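PDB 6FSK: DyP-type peroxidase from Pleurotus ostreatus PC15, which is a heme b peroxidase of the dye-decolorizing family that probably oxidises dyes with hydrogen peroxide and is linked to Mn(II) oxidation. Local coordinates for residues A39-I42 with P43-T47; D175-P178 with G179-A183; P211-P214 with G215-L218; D224-A227 with A228-D232. The protein carries 1 engineered substitution. All coordinates share one frame; numbering follows the deposited sequence.

Interaction 1 of 4, residues A39-I42 with P43-T47; sequences AHFI and PHIKT
I45 lays its CG1 over one face of the F41 ring, toward the rim, with F41 CZ and I45 CG1 4.2 Å apart. The CG of F41 stands anti to its backbone N (chi1 178°), which carries the ring forward along the chain to meet I45. On the I42 side the approach is looser: I42 CG1 and I45 CD1 are 4.4 Å apart. P43 comes in at an angle, with its CD 3.6 Å from I42 CB and 3.4 Å from A39 O. Here the chain passes from helix 31-41 through a 3-10 turn and on toward helix 48-63, in the ferredoxin-like N-terminal part of the DyP fold. Two backbone bonds make the turn. H44 N donates to F41 O at 2.9 Å, and I45 N donates to I42 O at 3.0 Å in a nearly straight bond (168°). A water also donates to I42 O and to I45 O. The H44 ring turns its edge to F41 O and H40 O. Its far nitrogen, NE2, makes a weak bond to E152. F41 also meets F157 edge-to-face, while I42 and I45 both rest on L478 of helix 475-481.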
loop_
_atom_site.group_PDB
_atom_site.type_symbol
_atom_site.label_atom_id
_atom_site.label_comp_id
_atom_site.label_asym_id
_atom_site.label_seq_id
_atom_site.Cartn_x
_atom_site.Cartn_y
_atom_site.Cartn_z
ATOM N N ALA A 39 9.750 -4.985 -27.504
ATOM C CA ALA A 39 10.879 -4.123 -27.894
ATOM C C ALA A 39 10.597 -2.699 -28.192
ATOM O O ALA A 39 11.405 -1.816 -27.945
ATOM C CB ALA A 39 11.605 -4.784 -29.074
ATOM N N HIS A 40 9.405 -2.437 -28.728
ATOM C CA HIS A 40 8.958 -1.151 -28.987
ATOM C C HIS A 40 8.384 -0.449 -27.780
ATOM O O HIS A 40 8.378 0.760 -27.730
ATOM C CB HIS A 40 7.896 -1.204 -30.072
ATOM C CG HIS A 40 8.481 -1.560 -31.389
ATOM N ND1 HIS A 40 8.403 -2.822 -31.919
ATOM C CD2 HIS A 40 9.290 -0.841 -32.205
ATOM C CE1 HIS A 40 9.072 -2.846 -33.062
ATOM N NE2 HIS A 40 9.630 -1.663 -33.244
ATOM N N PHE A 41 7.872 -1.225 -26.825
ATOM C CA PHE A 41 7.319 -0.686 -25.583
ATOM C C PHE A 41 8.420 -0.199 -24.631
ATOM O O PHE A 41 8.262 0.846 -24.011
ATOM C CB PHE A 41 6.488 -1.772 -24.912
ATOM C CG PHE A 41 5.864 -1.374 -23.561
ATOM C CD1 PHE A 41 5.314 -0.131 -23.345
ATOM C CD2 PHE A 41 5.874 -2.279 -22.572
ATOM C CE1 PHE A 41 4.726 0.188 -22.124
ATOM C CE2 PHE A 41 5.264 -1.988 -21.350
ATOM C CZ PHE A 41 4.767 -0.726 -21.144
ATOM N N ILE A 42 9.509 -0.935 -24.511
ATOM C CA ILE A 42 10.476 -0.678 -23.462
ATOM C C ILE A 42 11.006 0.750 -23.406
ATOM O O ILE A 42 11.123 1.350 -22.341
ATOM C CB ILE A 42 11.598 -1.767 -23.480
ATOM C CG1 ILE A 42 11.082 -3.089 -22.988
ATOM C CG2 ILE A 42 12.840 -1.306 -22.648
ATOM C CD1 ILE A 42 11.919 -4.282 -23.407
ATOM N N PRO A 43 11.301 1.419 -24.548
ATOM C CA PRO A 43 11.768 2.799 -24.499
ATOM C C PRO A 43 10.806 3.831 -23.955
ATOM O O PRO A 43 11.230 4.929 -23.654
ATOM C CB PRO A 43 12.117 3.122 -25.979
ATOM C CG PRO A 43 12.283 1.846 -26.574
ATOM C CD PRO A 43 11.389 0.865 -25.905
ATOM N N HIS A 44 9.500 3.482 -23.828
ATOM C CA HIS A 44 8.514 4.306 -23.172
ATOM C C HIS A 44 8.507 4.226 -21.624
ATOM O O HIS A 44 7.887 5.105 -20.995
ATOM C CB HIS A 44 7.131 3.850 -23.595
ATOM C CG HIS A 44 6.750 4.285 -24.967
ATOM N ND1 HIS A 44 7.017 3.552 -26.103
ATOM C CD2 HIS A 44 6.124 5.405 -25.375
ATOM C CE1 HIS A 44 6.592 4.218 -27.169
ATOM N NE2 HIS A 44 6.020 5.334 -26.754
ATOM N N ILE A 45 9.180 3.255 -21.046
ATOM C CA ILE A 45 9.056 3.004 -19.570
ATOM C C ILE A 45 9.795 4.055 -18.771
ATOM O O ILE A 45 10.947 4.383 -19.127
ATOM C CB ILE A 45 9.517 1.602 -19.228
ATOM C CG1 ILE A 45 8.603 0.602 -19.886
ATOM C CG2 ILE A 45 9.556 1.336 -17.704
ATOM C CD1 ILE A 45 9.052 -0.811 -19.815
ATOM N N LYS A 46 9.137 4.646 -17.770
ATOM C CA LYS A 46 9.794 5.651 -16.942
ATOM C C LYS A 46 10.749 5.007 -15.939
ATOM O O LYS A 46 10.382 4.068 -15.191
ATOM C CB LYS A 46 8.733 6.405 -16.171
ATOM C CG LYS A 46 9.200 7.568 -15.309
ATOM C CD LYS A 46 9.879 8.701 -16.085
ATOM C CE LYS A 46 9.026 9.330 -17.156
ATOM N NZ LYS A 46 9.715 10.454 -17.966
ATOM N N THR A 47 11.985 5.451 -15.951
ATOM C CA THR A 47 12.967 5.007 -14.942
ATOM C C THR A 47 13.066 5.948 -13.747
ATOM O O THR A 47 12.616 7.077 -13.752
ATOM C CB THR A 47 14.378 4.834 -15.579
ATOM O OG1 THR A 47 14.898 6.148 -15.775
ATOM C CG2 THR A 47 14.277 4.049 -16.803
HETATM O O HOH W 1 12.846 2.802 -20.643
#

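Interaction 2 of 4, residues D175-P178 with G179-A183; sequences DVRP and GDVHA
The backbones of R177 and H182 draw together, their CA atoms 4.1 Å apart, and R177 N gives a weak hydrogen bond to H182 O at 3.4 Å. In the same place, H182 CA makes a CA-H...O contact of 3.1 Å with R177 O. V176 adds its CB, 3.6 Å from H182 O. The R177 side chain starts alongside the loop, its CB 3.6 Å from V181 O. It then bends at chi3 (63°), which brings the guanidinium round to V181. There V181 CG2 sits over one face of the guanidinium, toward the rim, 3.8 Å from R177 NH2. The same methyl lies 3.4 Å from P178 O, wedged between the arginine and the backbone. The loop follows strand 166-175, an outermost strand of the large antiparallel sheet, and turns back at its surface before the segments that bind heme. G179 has a positive phi (62°), and a side chain there would run into P178 O. H182 grips the turn with two donors: both its backbone N and its ring ND1 donate to G179 O. The ring bond, ND1 to G179 O, is 3.2 Å long and lies in both the carbonyl plane and the ring plane. CG of H182 sits between its backbone N and carbonyl carbon (chi1 74°), which turns the ring edge, with ND1, toward G179 O. The charged end of R177 has its main partner in E363, through a salt bridge from NH2, and H182 O also accepts from Q359 of strand 354-360.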
loop_
_atom_site.group_PDB
_atom_site.type_symbol
_atom_site.label_atom_id
_atom_site.label_comp_id
_atom_site.label_asym_id
_atom_site.label_seq_id
_atom_site.Cartn_x
_atom_site.Cartn_y
_atom_site.Cartn_z
ATOM N N ASP A 175 -8.042 8.592 -9.083
ATOM C CA ASP A 175 -8.064 10.013 -9.165
ATOM C C ASP A 175 -7.876 10.607 -7.789
ATOM O O ASP A 175 -8.573 10.183 -6.840
ATOM C CB ASP A 175 -9.428 10.444 -9.662
ATOM C CG ASP A 175 -9.681 9.962 -11.081
ATOM O OD1 ASP A 175 -9.105 10.625 -12.021
ATOM O OD2 ASP A 175 -10.439 8.990 -11.255
ATOM N N VAL A 176 -6.956 11.542 -7.658
ATOM C CA VAL A 176 -6.818 12.197 -6.359
ATOM C C VAL A 176 -8.115 12.954 -6.026
ATOM O O VAL A 176 -8.931 13.296 -6.908
ATOM C CB VAL A 176 -5.561 13.104 -6.300
ATOM C CG1 VAL A 176 -4.284 12.272 -6.561
ATOM C CG2 VAL A 176 -5.728 14.317 -7.175
ATOM N N ARG A 177 -8.286 13.258 -4.746
ATOM C CA ARG A 177 -9.521 13.935 -4.321
ATOM C C ARG A 177 -9.420 15.434 -4.630
ATOM O O ARG A 177 -8.358 15.978 -4.828
ATOM C CB ARG A 177 -9.750 13.607 -2.855
ATOM C CG ARG A 177 -10.164 12.138 -2.684
ATOM C CD ARG A 177 -10.394 11.712 -1.254
ATOM N NE ARG A 177 -11.506 12.509 -0.744
ATOM C CZ ARG A 177 -11.628 12.926 0.504
ATOM N NH1 ARG A 177 -10.715 12.653 1.447
ATOM N NH2 ARG A 177 -12.701 13.645 0.852
ATOM N N PRO A 178 -10.545 16.123 -4.617
ATOM C CA PRO A 178 -10.541 17.578 -4.946
ATOM C C PRO A 178 -9.956 18.486 -3.898
ATOM O O PRO A 178 -10.017 18.213 -2.675
ATOM C CB PRO A 178 -12.035 17.876 -5.133
ATOM C CG PRO A 178 -12.790 16.764 -4.578
ATOM C CD PRO A 178 -11.898 15.563 -4.527
ATOM N N GLY A 179 -9.405 19.612 -4.352
ATOM C CA GLY A 179 -9.016 20.632 -3.416
ATOM C C GLY A 179 -7.967 20.284 -2.398
ATOM O O GLY A 179 -7.022 19.566 -2.702
ATOM N N ASP A 180 -8.150 20.805 -1.182
ATOM C CA ASP A 180 -7.101 20.767 -0.152
ATOM C C ASP A 180 -6.919 19.386 0.440
ATOM O O ASP A 180 -5.831 19.096 0.958
ATOM C CB ASP A 180 -7.286 21.844 0.975
ATOM C CG ASP A 180 -8.780 22.095 1.379
ATOM O OD1 ASP A 180 -9.622 21.149 1.389
ATOM O OD2 ASP A 180 -9.112 23.276 1.685
ATOM N N VAL A 181 -7.920 18.539 0.244
ATOM C CA VAL A 181 -7.881 17.120 0.657
ATOM C C VAL A 181 -7.389 16.152 -0.450
ATOM O O VAL A 181 -7.542 14.935 -0.332
ATOM C CB VAL A 181 -9.206 16.635 1.242
ATOM C CG1 VAL A 181 -9.604 17.535 2.396
ATOM C CG2 VAL A 181 -10.349 16.530 0.244
ATOM N N HIS A 182 -6.807 16.664 -1.537
ATOM C CA HIS A 182 -6.300 15.826 -2.571
ATOM C C HIS A 182 -5.411 14.604 -2.152
ATOM O O HIS A 182 -5.519 13.552 -2.768
ATOM C CB HIS A 182 -5.549 16.673 -3.601
ATOM C CG HIS A 182 -4.232 17.138 -3.117
ATOM N ND1 HIS A 182 -4.065 18.338 -2.473
ATOM C CD2 HIS A 182 -3.027 16.562 -3.160
ATOM C CE1 HIS A 182 -2.792 18.502 -2.187
ATOM N NE2 HIS A 182 -2.148 17.445 -2.596
ATOM N N ALA A 183 -4.609 14.710 -1.109
ATOM C CA ALA A 183 -3.763 13.607 -0.632
ATOM C C ALA A 183 -4.382 12.894 0.613
ATOM O O ALA A 183 -3.714 11.966 1.135
ATOM C CB ALA A 183 -2.369 14.091 -0.276
#

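Interaction 3 of 4, residues P211-P214 with G215-L218; sequences PIRP and GFIL
R213 and F216 meet across a tight 3-10 turn that follows the short strand 211-212, in the C-terminal domain of the DyP-type peroxidase. From CB outward, F216 first touches I212, whose CD1 lies 3.8 Å from F216 CB. F216 CG has R213 O at 3.9 Å. One step out along the ring, CD2 is closer to that oxygen, at 3.4 Å, and it has R213 N near the ring plane. CE2 then reaches the arginine side chain, near NE and NH2. At the tip, F216 CZ lies over one face of the R213 guanidinium, 3.6 Å from NH2. The ring and guanidinium planes stand 79° apart, almost perpendicular, and the ring therefore presents its rim and not its flat side. R213 bends at chi3 (-72°), which brings the group back beside the ring. A serine at F216 would probably leave the R213 guanidinium without the ring edge that covers one of its faces and open a gap along the R213 side chain. The backbone holds the turn together. F216 N donates to R213 O in a nearly straight bond. F216 also shares a backbone bond with S387, and G215 O accepts from S387 OG. P214 packs on V198 of the neighbouring parallel strand. Its oxygen takes two donors: I217 N from above the carbonyl plane at 2.9 Å, and L218 N nearly along the C=O axis at 2.8 Å.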
loop_
_atom_site.group_PDB
_atom_site.type_symbol
_atom_site.label_atom_id
_atom_site.label_comp_id
_atom_site.label_asym_id
_atom_site.label_seq_id
_atom_site.Cartn_x
_atom_site.Cartn_y
_atom_site.Cartn_z
ATOM N N PRO A 211 17.109 4.934 7.544
ATOM C CA PRO A 211 17.240 4.374 6.197
ATOM C C PRO A 211 17.547 2.879 6.245
ATOM O O PRO A 211 18.268 2.419 7.149
ATOM C CB PRO A 211 18.388 5.137 5.552
ATOM C CG PRO A 211 19.090 5.762 6.659
ATOM C CD PRO A 211 18.266 5.728 7.905
ATOM N N ILE A 212 17.011 2.163 5.242
ATOM C CA ILE A 212 17.173 0.712 5.082
ATOM C C ILE A 212 17.930 0.402 3.810
ATOM O O ILE A 212 17.938 1.193 2.861
ATOM C CB ILE A 212 15.802 -0.009 5.088
ATOM C CG1 ILE A 212 15.041 0.191 3.793
ATOM C CG2 ILE A 212 15.035 0.347 6.366
ATOM C CD1 ILE A 212 13.694 -0.549 3.820
ATOM N N ARG A 213 18.588 -0.745 3.792
ATOM C CA ARG A 213 19.357 -1.170 2.633
ATOM C C ARG A 213 18.418 -1.345 1.399
ATOM O O ARG A 213 17.264 -1.765 1.519
ATOM C CB ARG A 213 20.116 -2.433 2.921
ATOM C CG ARG A 213 21.410 -2.148 3.729
ATOM C CD ARG A 213 21.937 -3.389 4.299
ATOM N NE ARG A 213 21.150 -3.944 5.414
ATOM C CZ ARG A 213 21.203 -5.175 5.873
ATOM N NH1 ARG A 213 22.022 -6.100 5.371
ATOM N NH2 ARG A 213 20.419 -5.502 6.931
ATOM N N PRO A 214 18.959 -1.077 0.214
ATOM C CA PRO A 214 18.113 -1.078 -1.002
ATOM C C PRO A 214 17.581 -2.482 -1.292
ATOM O O PRO A 214 16.534 -2.607 -1.968
ATOM C CB PRO A 214 19.051 -0.533 -2.093
ATOM C CG PRO A 214 20.435 -0.890 -1.587
ATOM C CD PRO A 214 20.325 -0.609 -0.110
ATOM N N GLY A 215 18.262 -3.570 -0.908
ATOM C CA GLY A 215 17.800 -4.925 -1.116
ATOM C C GLY A 215 16.575 -5.340 -0.361
ATOM O O GLY A 215 16.058 -6.427 -0.608
ATOM N N PHE A 216 16.054 -4.472 0.530
ATOM C CA PHE A 216 14.720 -4.728 1.141
ATOM C C PHE A 216 13.613 -4.264 0.167
ATOM O O PHE A 216 12.459 -4.625 0.410
ATOM C CB PHE A 216 14.626 -4.016 2.478
ATOM C CG PHE A 216 15.504 -4.655 3.507
ATOM C CD1 PHE A 216 15.291 -5.959 3.946
ATOM C CD2 PHE A 216 16.626 -3.987 3.991
ATOM C CE1 PHE A 216 16.159 -6.582 4.859
ATOM C CE2 PHE A 216 17.444 -4.638 4.880
ATOM C CZ PHE A 216 17.267 -5.928 5.298
ATOM N N ILE A 217 13.987 -3.544 -0.882
ATOM C CA ILE A 217 13.015 -3.035 -1.894
ATOM C C ILE A 217 13.286 -3.638 -3.242
ATOM O O ILE A 217 12.321 -4.000 -3.949
ATOM C CB ILE A 217 13.031 -1.490 -1.994
ATOM C CG1 ILE A 217 12.765 -0.817 -0.619
ATOM C CG2 ILE A 217 12.068 -0.942 -3.097
ATOM C CD1 ILE A 217 11.415 -1.169 0.045
ATOM N N LEU A 218 14.560 -3.739 -3.635
ATOM C CA LEU A 218 14.972 -4.225 -4.909
ATOM C C LEU A 218 15.610 -5.548 -4.775
ATOM O O LEU A 218 16.537 -5.705 -3.997
ATOM C CB LEU A 218 15.961 -3.231 -5.481
ATOM C CG LEU A 218 15.555 -1.803 -5.787
ATOM C CD1 LEU A 218 16.781 -0.910 -6.092
ATOM C CD2 LEU A 218 14.582 -1.767 -6.923
#

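Interaction 4 of 4, residues D224-A227 with A228-D232; sequences DSRA and AARPD
D224 and R230 form a salt bridge across the tight inner side of this loop. R230 NH1 donates to D224 OD2 at 2.9 Å, on the syn side of the carboxylate and 33° out of its plane. The two flat groups are turned 53° apart. D224 CG lies anti to its backbone N (chi1 179°), which places OD1 where R226 N can donate to it at 2.8 Å. This is an Asx turn, built on the type I beta turn from D224 to A227. R226 covers the other arginine: its CB sits over the centre of the R230 guanidinium, 3.8 Å above the plane, and its CD comes 3.5 Å from R230 NH2. R230 runs out extended from CG to NE beneath it. Backbone bonds close the next turn, with R230 N donating to A227 O at 3.1 Å and A229 N giving a weak bond to R226 O. The outer side is much looser. The small side chains of A228 and A229 are exposed there, and a water spans the turn, donating to S225 O and accepting from A228 N. An alanine in place of R230 would probably leave D224 without its charged mate and open a gap under R226. The two arginines are like charges, but each has its own oxygen partners: R226 pairs with D391, and R230 NE donates to L93 O. Backbone K220 N also donates to D224 OD2. The buried carboxylate thus probably stays charged and offsets part of the positive charge of R230.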
loop_
_atom_site.group_PDB
_atom_site.type_symbol
_atom_site.label_atom_id
_atom_site.label_comp_id
_atom_site.label_asym_id
_atom_site.label_seq_id
_atom_site.Cartn_x
_atom_site.Cartn_y
_atom_site.Cartn_z
ATOM N N ASP A 224 19.199 -7.879 0.297
ATOM C CA ASP A 224 18.263 -8.952 -0.111
ATOM C C ASP A 224 18.742 -10.299 0.404
ATOM O O ASP A 224 19.675 -10.913 -0.127
ATOM C CB ASP A 224 18.032 -8.951 -1.626
ATOM C CG ASP A 224 17.092 -10.066 -2.042
ATOM O OD1 ASP A 224 16.550 -10.770 -1.214
ATOM O OD2 ASP A 224 16.913 -10.182 -3.277
ATOM N N SER A 225 18.110 -10.813 1.412
ATOM C CA SER A 225 18.501 -12.123 1.980
ATOM C C SER A 225 18.352 -13.278 1.040
ATOM O O SER A 225 18.988 -14.341 1.236
ATOM C CB SER A 225 17.754 -12.478 3.274
ATOM O OG SER A 225 16.392 -12.742 2.935
ATOM N N ARG A 226 17.516 -13.129 0.035
ATOM C CA ARG A 226 17.305 -14.166 -0.963
ATOM C C ARG A 226 18.124 -13.949 -2.218
ATOM O O ARG A 226 17.869 -14.648 -3.227
ATOM C CB ARG A 226 15.774 -14.256 -1.287
ATOM C CG ARG A 226 14.940 -14.518 -0.087
ATOM C CD ARG A 226 13.444 -14.359 -0.427
ATOM N NE ARG A 226 12.598 -14.760 0.675
ATOM C CZ ARG A 226 12.280 -13.964 1.727
ATOM N NH1 ARG A 226 12.793 -12.785 1.853
ATOM N NH2 ARG A 226 11.415 -14.375 2.582
ATOM N N ALA A 227 19.111 -13.058 -2.247
ATOM C CA ALA A 227 19.790 -12.728 -3.480
ATOM C C ALA A 227 20.377 -13.956 -4.168
ATOM O O ALA A 227 20.209 -14.066 -5.379
ATOM C CB ALA A 227 20.855 -11.666 -3.230
ATOM N N ALA A 228 21.039 -14.866 -3.428
ATOM C CA ALA A 228 21.713 -16.026 -4.078
ATOM C C ALA A 228 20.752 -16.985 -4.730
ATOM O O ALA A 228 21.101 -17.639 -5.730
ATOM C CB ALA A 228 22.568 -16.761 -3.075
ATOM N N ALA A 229 19.529 -17.070 -4.204
ATOM C CA ALA A 229 18.514 -17.918 -4.727
ATOM C C ALA A 229 17.836 -17.347 -5.967
ATOM O O ALA A 229 17.137 -18.099 -6.668
ATOM C CB ALA A 229 17.465 -18.225 -3.665
ATOM N N ARG A 230 18.017 -16.066 -6.275
ATOM C CA ARG A 230 17.254 -15.450 -7.298
ATOM C C ARG A 230 18.078 -15.341 -8.608
ATOM O O ARG A 230 19.314 -15.202 -8.555
ATOM C CB ARG A 230 16.854 -14.041 -6.780
ATOM C CG ARG A 230 15.706 -14.177 -5.766
ATOM C CD ARG A 230 15.310 -12.839 -5.191
ATOM N NE ARG A 230 14.051 -13.011 -4.475
ATOM C CZ ARG A 230 13.490 -12.143 -3.606
ATOM N NH1 ARG A 230 14.104 -10.997 -3.311
ATOM N NH2 ARG A 230 12.295 -12.455 -3.084
ATOM N N PRO A 231 17.420 -15.336 -9.761
ATOM C CA PRO A 231 18.137 -15.235 -11.024
ATOM C C PRO A 231 18.664 -13.915 -11.298
ATOM O O PRO A 231 18.145 -12.913 -10.787
ATOM C CB PRO A 231 17.054 -15.650 -12.041
ATOM C CG PRO A 231 15.796 -15.052 -11.425
ATOM C CD PRO A 231 15.950 -15.388 -9.990
ATOM N N ASP A 232 19.771 -13.838 -12.050
ATOM C CA ASP A 232 20.378 -12.560 -12.332
ATOM C C ASP A 232 19.394 -11.537 -12.938
ATOM O O ASP A 232 19.483 -10.339 -12.686
ATOM C CB ASP A 232 21.577 -12.746 -13.290
ATOM C CG ASP A 232 22.828 -13.238 -12.555
ATOM O OD1 ASP A 232 22.844 -13.224 -11.301
ATOM O OD2 ASP A 232 23.786 -13.628 -13.248
HETATM O O HOH W 2 21.188 -15.136 -0.507
#

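The four contacts follow one another along the chain; none encloses or crosses another. Interaction 1 turns the chain between helices 31-41 and 48-63, in the N-terminal, ferredoxin-like domain, and sets it against helix 475-481 near the C terminus. Interaction 2, its centre about 30 Å from that of interaction 1, closes a surface loop after edge strand 166-175 and ties it to strand 354-360 through Q359. Interaction 3 turns the chain after strand 211-212, with the side chain of I217 about 10 Å from the heme. Interaction 4 closes a later loop before strand 238-247. Only interactions 3 and 4 touch, where G215 O packs against D224 CB at 3.4 Å. Interactions 2 and 4 lie on opposite sides of the chain's centre.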